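Local coordinates for ScaE cell-surface anchored scaffoldin protein (Ruminococcus flavefaciens, PDB 2ZF9) that probably binds dockerin modules through this type III cohesin module, helping to attach cellulosome components to the bacterial cell surface, at residues T40-A46 with Q186-T190; K76-I80 with F129-P134; L69-D74 with K142-A148; K31-S35 with Q178-Q182; D62-A66 with T114-N120. All coordinates share one frame; numbering follows the deposited sequence.

How the interactions relate
Four strand pairings and one loop contact illustrate how a cohesin module is closed by parts far apart in sequence. Interactions 1 and 4 are the two ends of one parallel pairing, strand 33-41 with strand 180-187, and their centres lie about 26 Å apart. Interaction 3, antiparallel pairing of strands 66-73 and 142-149, meets interaction 4 through Gln182 and Val147. Interaction 2, where strand 78-79 joins strand 124-132, is centred about 11 Å from interaction 3, and the two share apolar packing. Interaction 5 is at the opposite end from interaction 1, centres about 38 Å apart. Along the chain, strands 33-41 and 180-187 bracket interactions 2, 3 and 5.

Interaction 1. Residues T40-A46 with Q186-T190; sequences TLTAAEA and QVEST
Thr40 and Gln186 meet through their side chains beside a parallel backbone pairing, and Gln186 is the residue to trace outward. From CB the chain turns so that CG, held between the backbone N and the carbonyl carbon (chi1 67°), comes to 3.5 Å from Thr40 OG1. The extended chain then carries CD past the hydroxyl, 3.8 Å from Thr40 OG1. At the end, NE2 donates to Thr40 OG1 over 3.0 Å; the hydroxyl oxygen lies in the plane of the amide and the N-H points at it almost directly (170°). The other tip atom, OE1, rests against the aliphatic chain of Lys142. On the same face of the sheet, the methyl of Thr40 faces the carboxylate of Glu188, with CG2 3.6 Å from OE2.

Backbone bonds fix the register. Leu41 N donates to Gln186 O at 2.8 Å and Glu188 N returns to Leu41 O at 2.7 Å, so Leu41 is gripped through both its N-H and its carbonyl. Behind this ladder Val187 turns to the opposite face, where its CG2 sits 3.7 Å from Ala46 CB and its CG1 lies against Ala43. Those alanines belong to the turn that follows the strand, which is shaped by an ST motif: Thr42 OG1 accepts from Glu45 N, while Thr42 N is bound in return by Glu45 OE2. Parallel pairing of an early strand, 33-41, with the last strand, 180-187, is characteristic of the cohesin beta-sandwich.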
# COMPACT_ATOMS: atom_id res chain seq x y z
N THR A 40 -1.52 -16.18 -4.63
CA THR A 40 -1.33 -17.20 -5.67
C THR A 40 -2.66 -17.83 -6.05
O THR A 40 -3.44 -18.23 -5.19
CB THR A 40 -0.30 -18.27 -5.27
OG1 THR A 40 0.93 -17.65 -4.88
CG2 THR A 40 -0.01 -19.25 -6.45
N LEU A 41 -2.95 -17.85 -7.34
CA LEU A 41 -4.18 -18.40 -7.86
C LEU A 41 -3.88 -19.70 -8.62
O LEU A 41 -2.80 -19.86 -9.15
CB LEU A 41 -4.85 -17.39 -8.79
CG LEU A 41 -5.29 -16.04 -8.22
CD1 LEU A 41 -5.87 -15.24 -9.34
CD2 LEU A 41 -6.31 -16.21 -7.07
N THR A 42 -4.83 -20.62 -8.66
CA THR A 42 -4.69 -21.78 -9.55
C THR A 42 -4.85 -21.29 -10.99
O THR A 42 -5.52 -20.29 -11.24
CB THR A 42 -5.76 -22.86 -9.29
OG1 THR A 42 -7.05 -22.39 -9.71
CG2 THR A 42 -5.83 -23.21 -7.81
N ALA A 43 -4.20 -21.97 -11.92
CA ALA A 43 -4.40 -21.68 -13.33
C ALA A 43 -5.89 -21.77 -13.69
O ALA A 43 -6.39 -21.04 -14.55
CB ALA A 43 -3.59 -22.62 -14.17
N ALA A 44 -6.63 -22.63 -12.99
CA ALA A 44 -8.04 -22.84 -13.30
C ALA A 44 -8.86 -21.61 -12.96
O ALA A 44 -9.71 -21.19 -13.74
CB ALA A 44 -8.58 -24.07 -12.55
N GLU A 45 -8.60 -21.02 -11.79
CA GLU A 45 -9.44 -19.92 -11.33
C GLU A 45 -8.95 -18.55 -11.82
O GLU A 45 -9.71 -17.58 -11.76
CB GLU A 45 -9.54 -19.90 -9.80
CG GLU A 45 -8.21 -19.51 -9.15
CD GLU A 45 -8.24 -19.56 -7.65
OE1 GLU A 45 -9.28 -19.20 -7.06
OE2 GLU A 45 -7.22 -19.97 -7.05
N ALA A 46 -7.70 -18.48 -12.31
CA ALA A 46 -7.06 -17.16 -12.55
C ALA A 46 -7.73 -16.27 -13.58
O ALA A 46 -7.96 -15.08 -13.29
CB ALA A 46 -5.54 -17.30 -12.84
N GLN A 186 -0.16 -13.89 -8.61
CA GLN A 186 0.53 -14.78 -9.56
C GLN A 186 -0.29 -16.04 -9.78
O GLN A 186 -1.11 -16.42 -8.93
CB GLN A 186 1.93 -15.14 -9.07
CG GLN A 186 1.94 -15.98 -7.81
CD GLN A 186 3.36 -16.31 -7.41
OE1 GLN A 186 4.31 -15.93 -8.10
NE2 GLN A 186 3.52 -17.00 -6.28
N VAL A 187 -0.09 -16.66 -10.94
CA VAL A 187 -0.82 -17.88 -11.29
C VAL A 187 0.13 -19.04 -10.98
O VAL A 187 1.26 -19.06 -11.45
CB VAL A 187 -1.21 -17.90 -12.78
CG1 VAL A 187 -2.11 -19.11 -13.08
CG2 VAL A 187 -1.90 -16.60 -13.18
N GLU A 188 -0.34 -20.00 -10.19
CA GLU A 188 0.45 -21.19 -9.87
C GLU A 188 1.04 -21.80 -11.15
O GLU A 188 0.35 -21.97 -12.16
CB GLU A 188 -0.42 -22.23 -9.14
CG GLU A 188 0.39 -23.36 -8.50
CD GLU A 188 0.94 -22.98 -7.14
OE1 GLU A 188 2.18 -22.79 -7.01
OE2 GLU A 188 0.14 -22.86 -6.19
N SER A 189 2.34 -22.07 -11.10
CA SER A 189 3.04 -22.84 -12.13
C SER A 189 2.58 -24.29 -12.16
O SER A 189 2.33 -24.89 -11.12
CB SER A 189 4.53 -22.84 -11.82
OG SER A 189 5.07 -21.60 -12.13
N THR A 190 2.49 -24.86 -13.36
CA THR A 190 2.07 -26.24 -13.52
C THR A 190 3.00 -27.20 -12.74
O THR A 190 4.23 -27.14 -12.87
CB THR A 190 2.00 -26.65 -15.01
OG1 THR A 190 1.12 -25.75 -15.70
CG2 THR A 190 1.45 -28.08 -15.14

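Interaction 2. Residues K76-I80 with F129-P134; sequences KLKLI and FVLQVP
A short antiparallel ladder, Lys78 and Leu79 against Gln132 and Leu131, adds an edge strand to one sheet of the cohesin beta-sandwich. Lys78 and Gln132 form the hydrogen-bonded pair: Gln132 N donates to Lys78 O at 2.7 Å, and Lys78 N returns to Gln132 O. One step on, Ile80 N reaches Val130 O in a nearly linear bond of 2.9 Å. Leu79 and Leu131 are the non-hydrogen-bonded pair, and around them the leucines pack together. Leu131 CD1 touches Leu77 CD1 at 3.7 Å, the two side chains crossing at about a right angle, while Leu131 CD2 lies 3.7 Å from Leu79 CA. With its CG anti to the backbone N (chi1 -177°), Leu79 brings CD1 to 3.9 Å from Leu131 CD2. On the side of Lys78 and Gln132 the contact is more polar: Gln132 OE1 lies 3.7 Å from Ile80 CD1, and a water joins that oxygen to Lys78 NZ. Gln132 NE2 is spoken for by Asn48 O. Along its other edge strand 124-132 is bonded to strand 50-58, while Leu77, Leu79 and Leu131 press inward on Tyr143, Val145 and Phe73 of strands 142-149 and 66-73.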
# COMPACT_ATOMS: atom_id res chain seq x y z
N LYS A 76 -1.90 -4.64 -16.89
CA LYS A 76 -2.82 -5.68 -17.36
C LYS A 76 -3.94 -5.98 -16.38
O LYS A 76 -4.93 -6.64 -16.74
CB LYS A 76 -2.05 -6.99 -17.62
CG LYS A 76 -1.27 -6.96 -18.91
CD LYS A 76 -0.32 -8.13 -19.00
CE LYS A 76 0.42 -8.03 -20.31
NZ LYS A 76 1.39 -9.13 -20.47
N LEU A 77 -3.76 -5.57 -15.12
CA LEU A 77 -4.81 -5.77 -14.09
C LEU A 77 -5.77 -4.61 -14.17
O LEU A 77 -5.39 -3.54 -14.63
CB LEU A 77 -4.21 -5.82 -12.68
CG LEU A 77 -3.21 -6.93 -12.31
CD1 LEU A 77 -2.72 -6.73 -10.86
CD2 LEU A 77 -3.85 -8.31 -12.46
N LYS A 78 -7.00 -4.81 -13.73
CA LYS A 78 -7.99 -3.74 -13.71
C LYS A 78 -8.54 -3.55 -12.30
O LYS A 78 -8.93 -4.53 -11.67
CB LYS A 78 -9.14 -4.11 -14.64
CG LYS A 78 -10.15 -3.01 -14.92
CD LYS A 78 -11.33 -3.61 -15.75
CE LYS A 78 -12.53 -2.66 -15.84
NZ LYS A 78 -13.78 -3.43 -16.10
N LEU A 79 -8.56 -2.31 -11.83
CA LEU A 79 -9.15 -1.95 -10.52
C LEU A 79 -10.67 -1.96 -10.63
O LEU A 79 -11.25 -1.24 -11.45
CB LEU A 79 -8.68 -0.58 -10.06
CG LEU A 79 -9.14 -0.07 -8.67
CD1 LEU A 79 -8.56 -0.91 -7.50
CD2 LEU A 79 -8.71 1.36 -8.52
N ILE A 80 -11.31 -2.76 -9.78
CA ILE A 80 -12.75 -2.91 -9.81
C ILE A 80 -13.46 -2.12 -8.67
O ILE A 80 -13.39 -2.53 -7.53
CB ILE A 80 -13.13 -4.38 -9.74
CG1 ILE A 80 -12.43 -5.21 -10.84
CG2 ILE A 80 -14.67 -4.57 -9.79
CD1 ILE A 80 -12.67 -4.69 -12.30
N PHE A 129 -9.08 -3.64 -1.55
CA PHE A 129 -9.45 -3.24 -2.91
C PHE A 129 -9.43 -4.48 -3.81
O PHE A 129 -8.90 -5.53 -3.42
CB PHE A 129 -8.51 -2.13 -3.48
CG PHE A 129 -7.02 -2.49 -3.42
CD1 PHE A 129 -6.32 -2.42 -2.22
CD2 PHE A 129 -6.33 -2.90 -4.59
CE1 PHE A 129 -4.94 -2.72 -2.17
CE2 PHE A 129 -4.96 -3.21 -4.55
CZ PHE A 129 -4.28 -3.13 -3.33
N VAL A 130 -10.03 -4.37 -4.98
CA VAL A 130 -10.20 -5.54 -5.85
C VAL A 130 -9.52 -5.29 -7.20
O VAL A 130 -9.81 -4.27 -7.84
CB VAL A 130 -11.73 -5.85 -6.09
CG1 VAL A 130 -11.95 -6.98 -7.10
CG2 VAL A 130 -12.42 -6.21 -4.76
N LEU A 131 -8.67 -6.23 -7.62
CA LEU A 131 -8.03 -6.18 -8.92
C LEU A 131 -8.48 -7.38 -9.71
O LEU A 131 -8.55 -8.49 -9.17
CB LEU A 131 -6.48 -6.18 -8.79
CG LEU A 131 -5.90 -4.91 -8.15
CD1 LEU A 131 -4.39 -5.04 -7.97
CD2 LEU A 131 -6.22 -3.70 -9.01
N GLN A 132 -8.79 -7.17 -10.97
CA GLN A 132 -9.19 -8.27 -11.82
C GLN A 132 -8.06 -8.72 -12.78
O GLN A 132 -7.42 -7.92 -13.46
CB GLN A 132 -10.50 -7.94 -12.56
CG GLN A 132 -11.01 -9.12 -13.45
CD GLN A 132 -12.33 -8.80 -14.13
OE1 GLN A 132 -12.55 -7.67 -14.56
NE2 GLN A 132 -13.21 -9.80 -14.25
N VAL A 133 -7.82 -10.01 -12.79
CA VAL A 133 -6.78 -10.67 -13.59
C VAL A 133 -7.28 -10.80 -15.04
O VAL A 133 -8.47 -10.99 -15.26
CB VAL A 133 -6.52 -12.05 -12.96
CG1 VAL A 133 -5.56 -12.89 -13.79
CG2 VAL A 133 -6.00 -11.88 -11.53
N PRO A 134 -6.39 -10.61 -16.03
CA PRO A 134 -6.88 -10.68 -17.43
C PRO A 134 -7.34 -12.06 -17.90
O PRO A 134 -6.99 -13.09 -17.32
CB PRO A 134 -5.67 -10.23 -18.25
CG PRO A 134 -4.48 -10.47 -17.35
CD PRO A 134 -4.96 -10.25 -15.95
O HOH W 1 -7.52 -7.46 -16.23
O HOH W 2 -14.60 -6.28 -15.39
O HOH W 3 -11.64 -2.05 -5.41

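Interaction 3. Residues L69-D74 with K142-A148; sequences LHIQFD and KYDVQVA
The carboxamides of Gln72 and Gln146 lie nearly coplanar, 22° apart, and are joined by one bond: Gln72 NE2 donates to Gln146 OE1 at 3.0 Å, the acceptor lying in the Gln72 amide plane. Over one face of the Gln72 amide sits the methyl of Ala148, its CB 3.5 Å from Gln72 CD. Asp74 CG approaches the edge of the Tyr143 ring in its plane, 3.8 Å from CD1, with the carboxylate turned 76° to the ring. Asp74 OD2 also takes the N-H of Lys76. Beneath these groups the antiparallel backbones are tied twice at Gln72, whose N reaches Gln146 O at 2.8 Å while its O accepts from Gln146 N. On the opposite face Ile71 CG2 packs 4.1 Å from Val145 CG1, and Phe73 CB lies against Val145 CG2. An alanine in place of Gln72 is likely to leave Gln146 OE1 without its amide donor and the Ala148 methyl without its flat cover. The chemistry is two-sided: apolar on the side of Ile71, Phe73 and Val145, with paired amides on the other. In related cohesins the equivalent sheet receives the dockerin, so these partly exposed glutamines may lie on the binding side.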
# COMPACT_ATOMS: atom_id res chain seq x y z
N LEU A 69 -0.76 7.41 0.34
CA LEU A 69 -0.12 6.20 -0.21
C LEU A 69 -0.65 5.90 -1.59
O LEU A 69 -1.87 5.71 -1.75
CB LEU A 69 -0.33 5.02 0.73
CG LEU A 69 0.30 5.15 2.12
CD1 LEU A 69 -0.21 4.02 3.00
CD2 LEU A 69 1.84 5.09 2.06
N HIS A 70 0.25 5.89 -2.57
CA HIS A 70 -0.14 5.57 -3.94
C HIS A 70 0.11 4.10 -4.18
O HIS A 70 1.19 3.59 -3.93
CB HIS A 70 0.67 6.38 -4.95
CG HIS A 70 0.26 7.81 -5.05
ND1 HIS A 70 0.83 8.80 -4.28
CD2 HIS A 70 -0.64 8.43 -5.85
CE1 HIS A 70 0.29 9.97 -4.59
NE2 HIS A 70 -0.60 9.77 -5.56
N ILE A 71 -0.91 3.41 -4.69
CA ILE A 71 -0.74 2.00 -4.99
C ILE A 71 -0.78 1.88 -6.50
O ILE A 71 -1.70 2.38 -7.13
CB ILE A 71 -1.90 1.18 -4.34
CG1 ILE A 71 -1.78 1.29 -2.81
CG2 ILE A 71 -1.88 -0.31 -4.82
CD1 ILE A 71 -2.98 0.78 -2.09
N GLN A 72 0.22 1.23 -7.07
CA GLN A 72 0.24 1.05 -8.52
C GLN A 72 0.32 -0.45 -8.82
O GLN A 72 0.82 -1.21 -7.98
CB GLN A 72 1.42 1.77 -9.17
CG GLN A 72 2.75 1.26 -8.74
CD GLN A 72 3.89 2.03 -9.36
OE1 GLN A 72 3.74 3.20 -9.77
NE2 GLN A 72 5.06 1.40 -9.42
N PHE A 73 -0.19 -0.84 -9.98
CA PHE A 73 -0.23 -2.27 -10.31
C PHE A 73 0.03 -2.50 -11.81
O PHE A 73 -0.11 -1.61 -12.64
CB PHE A 73 -1.58 -2.87 -9.90
CG PHE A 73 -2.77 -2.02 -10.31
CD1 PHE A 73 -3.33 -1.08 -9.40
CD2 PHE A 73 -3.35 -2.15 -11.59
CE1 PHE A 73 -4.42 -0.28 -9.78
CE2 PHE A 73 -4.45 -1.37 -11.97
CZ PHE A 73 -5.00 -0.41 -11.04
N ASP A 74 0.41 -3.73 -12.12
CA ASP A 74 0.61 -4.17 -13.51
C ASP A 74 -0.56 -3.65 -14.35
O ASP A 74 -1.71 -3.95 -14.04
CB ASP A 74 0.62 -5.71 -13.51
CG ASP A 74 1.15 -6.29 -14.80
OD1 ASP A 74 2.18 -7.00 -14.75
OD2 ASP A 74 0.56 -5.97 -15.84
N LYS A 142 2.82 -13.39 -13.37
CA LYS A 142 2.91 -12.66 -12.10
C LYS A 142 2.65 -11.19 -12.39
O LYS A 142 3.25 -10.65 -13.28
CB LYS A 142 4.30 -12.79 -11.49
CG LYS A 142 4.48 -12.17 -10.10
CD LYS A 142 5.88 -12.52 -9.57
CE LYS A 142 6.16 -11.89 -8.24
NZ LYS A 142 7.42 -12.45 -7.67
N TYR A 143 1.74 -10.59 -11.65
CA TYR A 143 1.33 -9.19 -11.82
C TYR A 143 1.64 -8.47 -10.52
O TYR A 143 1.00 -8.76 -9.50
CB TYR A 143 -0.18 -9.14 -12.07
CG TYR A 143 -0.64 -10.04 -13.19
CD1 TYR A 143 -0.59 -9.61 -14.53
CD2 TYR A 143 -1.15 -11.32 -12.92
CE1 TYR A 143 -1.04 -10.44 -15.58
CE2 TYR A 143 -1.60 -12.16 -13.95
CZ TYR A 143 -1.52 -11.72 -15.28
OH TYR A 143 -1.95 -12.53 -16.29
N ASP A 144 2.62 -7.55 -10.53
CA ASP A 144 3.09 -6.84 -9.32
C ASP A 144 2.05 -5.80 -8.85
O ASP A 144 1.37 -5.16 -9.67
CB ASP A 144 4.43 -6.11 -9.60
CG ASP A 144 5.58 -7.05 -9.79
OD1 ASP A 144 5.59 -8.12 -9.15
OD2 ASP A 144 6.48 -6.70 -10.56
N VAL A 145 1.95 -5.63 -7.53
CA VAL A 145 1.07 -4.61 -6.93
C VAL A 145 1.91 -3.96 -5.83
O VAL A 145 2.36 -4.64 -4.89
CB VAL A 145 -0.21 -5.30 -6.34
CG1 VAL A 145 -1.17 -4.26 -5.71
CG2 VAL A 145 -0.92 -6.13 -7.41
N GLN A 146 2.08 -2.64 -5.94
CA GLN A 146 3.17 -1.94 -5.29
C GLN A 146 2.74 -0.63 -4.64
O GLN A 146 1.92 0.13 -5.19
CB GLN A 146 4.25 -1.62 -6.33
CG GLN A 146 4.87 -2.84 -6.97
CD GLN A 146 5.92 -2.46 -8.02
OE1 GLN A 146 5.78 -1.47 -8.74
NE2 GLN A 146 6.96 -3.26 -8.10
N VAL A 147 3.35 -0.32 -3.51
CA VAL A 147 3.39 1.07 -3.01
C VAL A 147 4.48 1.81 -3.76
O VAL A 147 5.60 1.32 -3.86
CB VAL A 147 3.73 1.14 -1.49
CG1 VAL A 147 3.83 2.65 -1.04
CG2 VAL A 147 2.63 0.38 -0.68
N ALA A 148 4.16 2.99 -4.28
CA ALA A 148 5.11 3.78 -5.05
C ALA A 148 5.30 5.14 -4.38
O ALA A 148 4.35 5.67 -3.82
CB ALA A 148 4.58 3.98 -6.49
O HOH W 4 2.94 6.10 -1.60
O HOH W 5 3.98 -6.94 -12.92

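Interaction 4. Residues K31-S35 with Q178-Q182; sequences KPTLS and QGIEQ
Glu181, Leu34 and Gly179 carry this parallel pairing. Leu34 is held through both its N-H and its carbonyl: its N donates to Gly179 O at 2.8 Å, and its O accepts from Glu181 N at 2.8 Å in a straight bond. Its side chain turns to the inner face, where Leu34 CB is 3.8 Å from Ile180 CD1 and Leu34 CD1 is 3.9 Å from the same Ile180 CD1, so one isoleucine tip rests along the leucine branch. Glu181 lies on the other face with CG anti to the backbone N (chi1 -173°), an extended chain that draws OE1 to 3.6 Å from Ser35 CB; Glu181 OE2 makes a long, weak ion pair with Lys38. Gly179 comes in tight before the strand begins, its CA 3.5 Å from Pro32 O. A CB on this residue would stand 2.3 Å from that oxygen, so the close approach depends on the missing side chain. Gly179 lies between helix 166-178 and strand 180-187. Strand 50-58 lies on the other side of strand 33-41, and helix 166-178 covers Pro32 and Leu34, while Phe159 also touches both.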
# COMPACT_ATOMS: atom_id res chain seq x y z
N LYS A 31 9.39 1.75 13.30
CA LYS A 31 9.78 1.21 11.99
C LYS A 31 8.59 0.46 11.40
O LYS A 31 8.45 -0.77 11.60
CB LYS A 31 11.00 0.26 12.12
CG LYS A 31 12.36 0.99 12.41
CD LYS A 31 13.51 -0.03 12.41
CE LYS A 31 14.87 0.67 12.58
NZ LYS A 31 14.99 1.20 13.98
N PRO A 32 7.69 1.20 10.73
CA PRO A 32 6.54 0.55 10.10
C PRO A 32 6.88 -0.38 8.93
O PRO A 32 7.87 -0.20 8.23
CB PRO A 32 5.68 1.72 9.60
CG PRO A 32 6.20 2.98 10.37
CD PRO A 32 7.69 2.67 10.54
N THR A 33 6.07 -1.42 8.76
CA THR A 33 6.13 -2.19 7.54
C THR A 33 4.79 -2.05 6.88
O THR A 33 3.77 -2.37 7.50
CB THR A 33 6.38 -3.69 7.81
OG1 THR A 33 7.62 -3.84 8.52
CG2 THR A 33 6.48 -4.46 6.50
N LEU A 34 4.80 -1.62 5.62
CA LEU A 34 3.58 -1.65 4.82
C LEU A 34 3.71 -2.82 3.89
O LEU A 34 4.76 -2.98 3.24
CB LEU A 34 3.44 -0.37 3.99
CG LEU A 34 3.36 0.93 4.76
CD1 LEU A 34 3.10 2.07 3.77
CD2 LEU A 34 2.26 0.83 5.81
N SER A 35 2.67 -3.65 3.82
CA SER A 35 2.75 -4.83 2.96
C SER A 35 1.48 -5.00 2.15
O SER A 35 0.37 -4.66 2.61
CB SER A 35 3.06 -6.10 3.79
OG SER A 35 2.07 -6.32 4.76
N GLN A 178 12.85 1.47 3.57
CA GLN A 178 13.11 0.11 4.04
C GLN A 178 11.86 -0.70 4.43
O GLN A 178 11.93 -1.92 4.60
CB GLN A 178 14.05 0.15 5.27
CG GLN A 178 15.45 0.78 5.01
CD GLN A 178 16.26 0.06 3.94
OE1 GLN A 178 16.02 -1.10 3.64
NE2 GLN A 178 17.25 0.77 3.37
N GLY A 179 10.71 -0.04 4.57
CA GLY A 179 9.59 -0.73 5.21
C GLY A 179 8.51 -1.16 4.24
O GLY A 179 7.37 -1.38 4.65
N ILE A 180 8.85 -1.31 2.95
CA ILE A 180 7.81 -1.73 2.00
C ILE A 180 7.99 -3.18 1.62
O ILE A 180 9.07 -3.56 1.18
CB ILE A 180 7.79 -0.85 0.71
CG1 ILE A 180 7.63 0.65 1.04
CG2 ILE A 180 6.68 -1.36 -0.22
CD1 ILE A 180 6.35 0.99 1.89
N GLU A 181 6.93 -3.98 1.81
CA GLU A 181 6.87 -5.33 1.30
C GLU A 181 5.87 -5.38 0.13
O GLU A 181 4.66 -5.33 0.34
CB GLU A 181 6.52 -6.28 2.43
CG GLU A 181 6.57 -7.78 2.09
CD GLU A 181 5.89 -8.66 3.18
OE1 GLU A 181 5.93 -8.25 4.39
OE2 GLU A 181 5.32 -9.73 2.84
N GLN A 182 6.37 -5.42 -1.10
CA GLN A 182 5.50 -5.33 -2.27
C GLN A 182 4.71 -6.65 -2.42
O GLN A 182 5.11 -7.71 -1.89
CB GLN A 182 6.33 -5.06 -3.55
CG GLN A 182 7.21 -3.79 -3.54
CD GLN A 182 6.42 -2.48 -3.45
OE1 GLN A 182 5.30 -2.45 -2.95
NE2 GLN A 182 7.00 -1.38 -3.95

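Interaction 5. Residues D62-A66 with T114-N120; sequences DKYAA and TGSSTNN
Thr114 and Ala65 share the side-chain hydrogen bond of this contact. Thr114 OG1, lodged between its backbone N and carbonyl carbon (chi1 67°), donates to Ala65 O at 2.8 Å, coming in 34° out of the carbonyl plane; Thr114 OG1 is also hydrogen-bonded to Thr67 OG1. A valine in place of Thr114 would probably leave Ala65 O without this donor and Thr67 without its hydroxyl mate. Carbon donors make up much of the remaining polar contact. Asp62 CA approaches Asn119 O at 3.2 Å, Asn119 CA lies 3.4 Å from Tyr64 O, and Ala66 CA meets Thr114 O at 3.4 Å. These weak links follow the irregular shape of the chain: Ala65 and Ala66 together face Thr160 as a classic beta bulge at the start of strand 66-73, and Asn119 is the centre of an inverse gamma turn in the loop after strand 109-115. Van der Waals contact falls to the Ala65 methyl, which sits 3.8 Å from Ser116 CB and 3.5 Å from Thr118 O. Within the loop, Ser116 OG donates to Asn120 OD1 at 2.9 Å. Polar ends find partners just outside the two segments: Asp62 OD1 forms a salt bridge with Lys122, Tyr64 OH bonds Lys122 O, and Asn119 OD1 takes the N-H of Val162.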
# COMPACT_ATOMS: atom_id res chain seq x y z
N ASP A 62 -0.63 3.10 17.32
CA ASP A 62 -0.61 4.29 18.18
C ASP A 62 0.51 5.27 17.90
O ASP A 62 0.77 6.16 18.70
CB ASP A 62 -0.65 3.90 19.68
CG ASP A 62 -1.81 2.96 19.98
OD1 ASP A 62 -2.93 3.23 19.50
OD2 ASP A 62 -1.59 1.95 20.68
N LYS A 63 1.14 5.16 16.73
CA LYS A 63 2.28 6.05 16.41
C LYS A 63 2.09 6.91 15.17
O LYS A 63 2.97 7.73 14.83
CB LYS A 63 3.55 5.21 16.18
CG LYS A 63 3.95 4.31 17.34
CD LYS A 63 4.20 5.11 18.60
CE LYS A 63 4.67 4.18 19.74
NZ LYS A 63 4.99 5.07 20.91
N TYR A 64 1.01 6.69 14.44
CA TYR A 64 0.81 7.44 13.21
C TYR A 64 -0.63 7.89 13.05
O TYR A 64 -1.53 7.43 13.78
CB TYR A 64 1.27 6.58 11.99
CG TYR A 64 0.25 5.50 11.62
CD1 TYR A 64 0.22 4.28 12.31
CD2 TYR A 64 -0.67 5.70 10.60
CE1 TYR A 64 -0.72 3.30 11.97
CE2 TYR A 64 -1.63 4.73 10.27
CZ TYR A 64 -1.65 3.54 10.98
OH TYR A 64 -2.58 2.57 10.68
N ALA A 65 -0.84 8.78 12.07
CA ALA A 65 -2.18 9.22 11.67
C ALA A 65 -2.24 9.69 10.21
O ALA A 65 -3.23 9.41 9.53
CB ALA A 65 -2.66 10.37 12.56
N ALA A 66 -1.25 10.49 9.80
CA ALA A 66 -1.28 11.15 8.49
C ALA A 66 -0.61 10.22 7.47
O ALA A 66 0.58 9.93 7.61
CB ALA A 66 -0.53 12.45 8.54
N THR A 114 -5.09 9.28 4.79
CA THR A 114 -5.75 9.23 6.11
C THR A 114 -5.22 10.41 6.92
O THR A 114 -4.13 10.95 6.65
CB THR A 114 -5.45 7.94 6.91
OG1 THR A 114 -4.06 7.90 7.28
CG2 THR A 114 -5.85 6.65 6.14
N GLY A 115 -5.99 10.78 7.92
CA GLY A 115 -5.59 11.84 8.84
C GLY A 115 -6.34 11.64 10.13
O GLY A 115 -7.31 10.90 10.16
N SER A 116 -5.91 12.33 11.19
CA SER A 116 -6.60 12.27 12.46
C SER A 116 -6.04 13.36 13.38
O SER A 116 -4.98 13.97 13.08
CB SER A 116 -6.37 10.91 13.11
OG SER A 116 -7.46 10.61 13.96
N SER A 117 -6.73 13.60 14.49
CA SER A 117 -6.31 14.67 15.42
C SER A 117 -5.34 14.12 16.47
O SER A 117 -4.69 14.90 17.14
CB SER A 117 -7.53 15.31 16.11
OG SER A 117 -8.29 14.33 16.80
N THR A 118 -5.25 12.80 16.60
CA THR A 118 -4.28 12.14 17.50
C THR A 118 -3.70 10.93 16.75
O THR A 118 -4.22 10.54 15.71
CB THR A 118 -4.94 11.58 18.80
OG1 THR A 118 -5.91 10.58 18.44
CG2 THR A 118 -5.63 12.68 19.62
N ASN A 119 -2.63 10.33 17.29
CA ASN A 119 -1.97 9.21 16.63
C ASN A 119 -2.70 7.91 16.93
O ASN A 119 -2.20 7.04 17.65
CB ASN A 119 -0.49 9.13 17.04
CG ASN A 119 0.28 10.33 16.57
OD1 ASN A 119 0.11 10.77 15.43
ND2 ASN A 119 1.16 10.88 17.44
N ASN A 120 -3.91 7.79 16.38
CA ASN A 120 -4.70 6.61 16.65
C ASN A 120 -4.83 5.64 15.47
O ASN A 120 -5.71 4.78 15.46
CB ASN A 120 -6.08 7.00 17.27
CG ASN A 120 -6.88 7.93 16.40
OD1 ASN A 120 -6.48 8.25 15.27
ND2 ASN A 120 -8.05 8.38 16.91
O HOH W 6 -3.86 6.23 20.28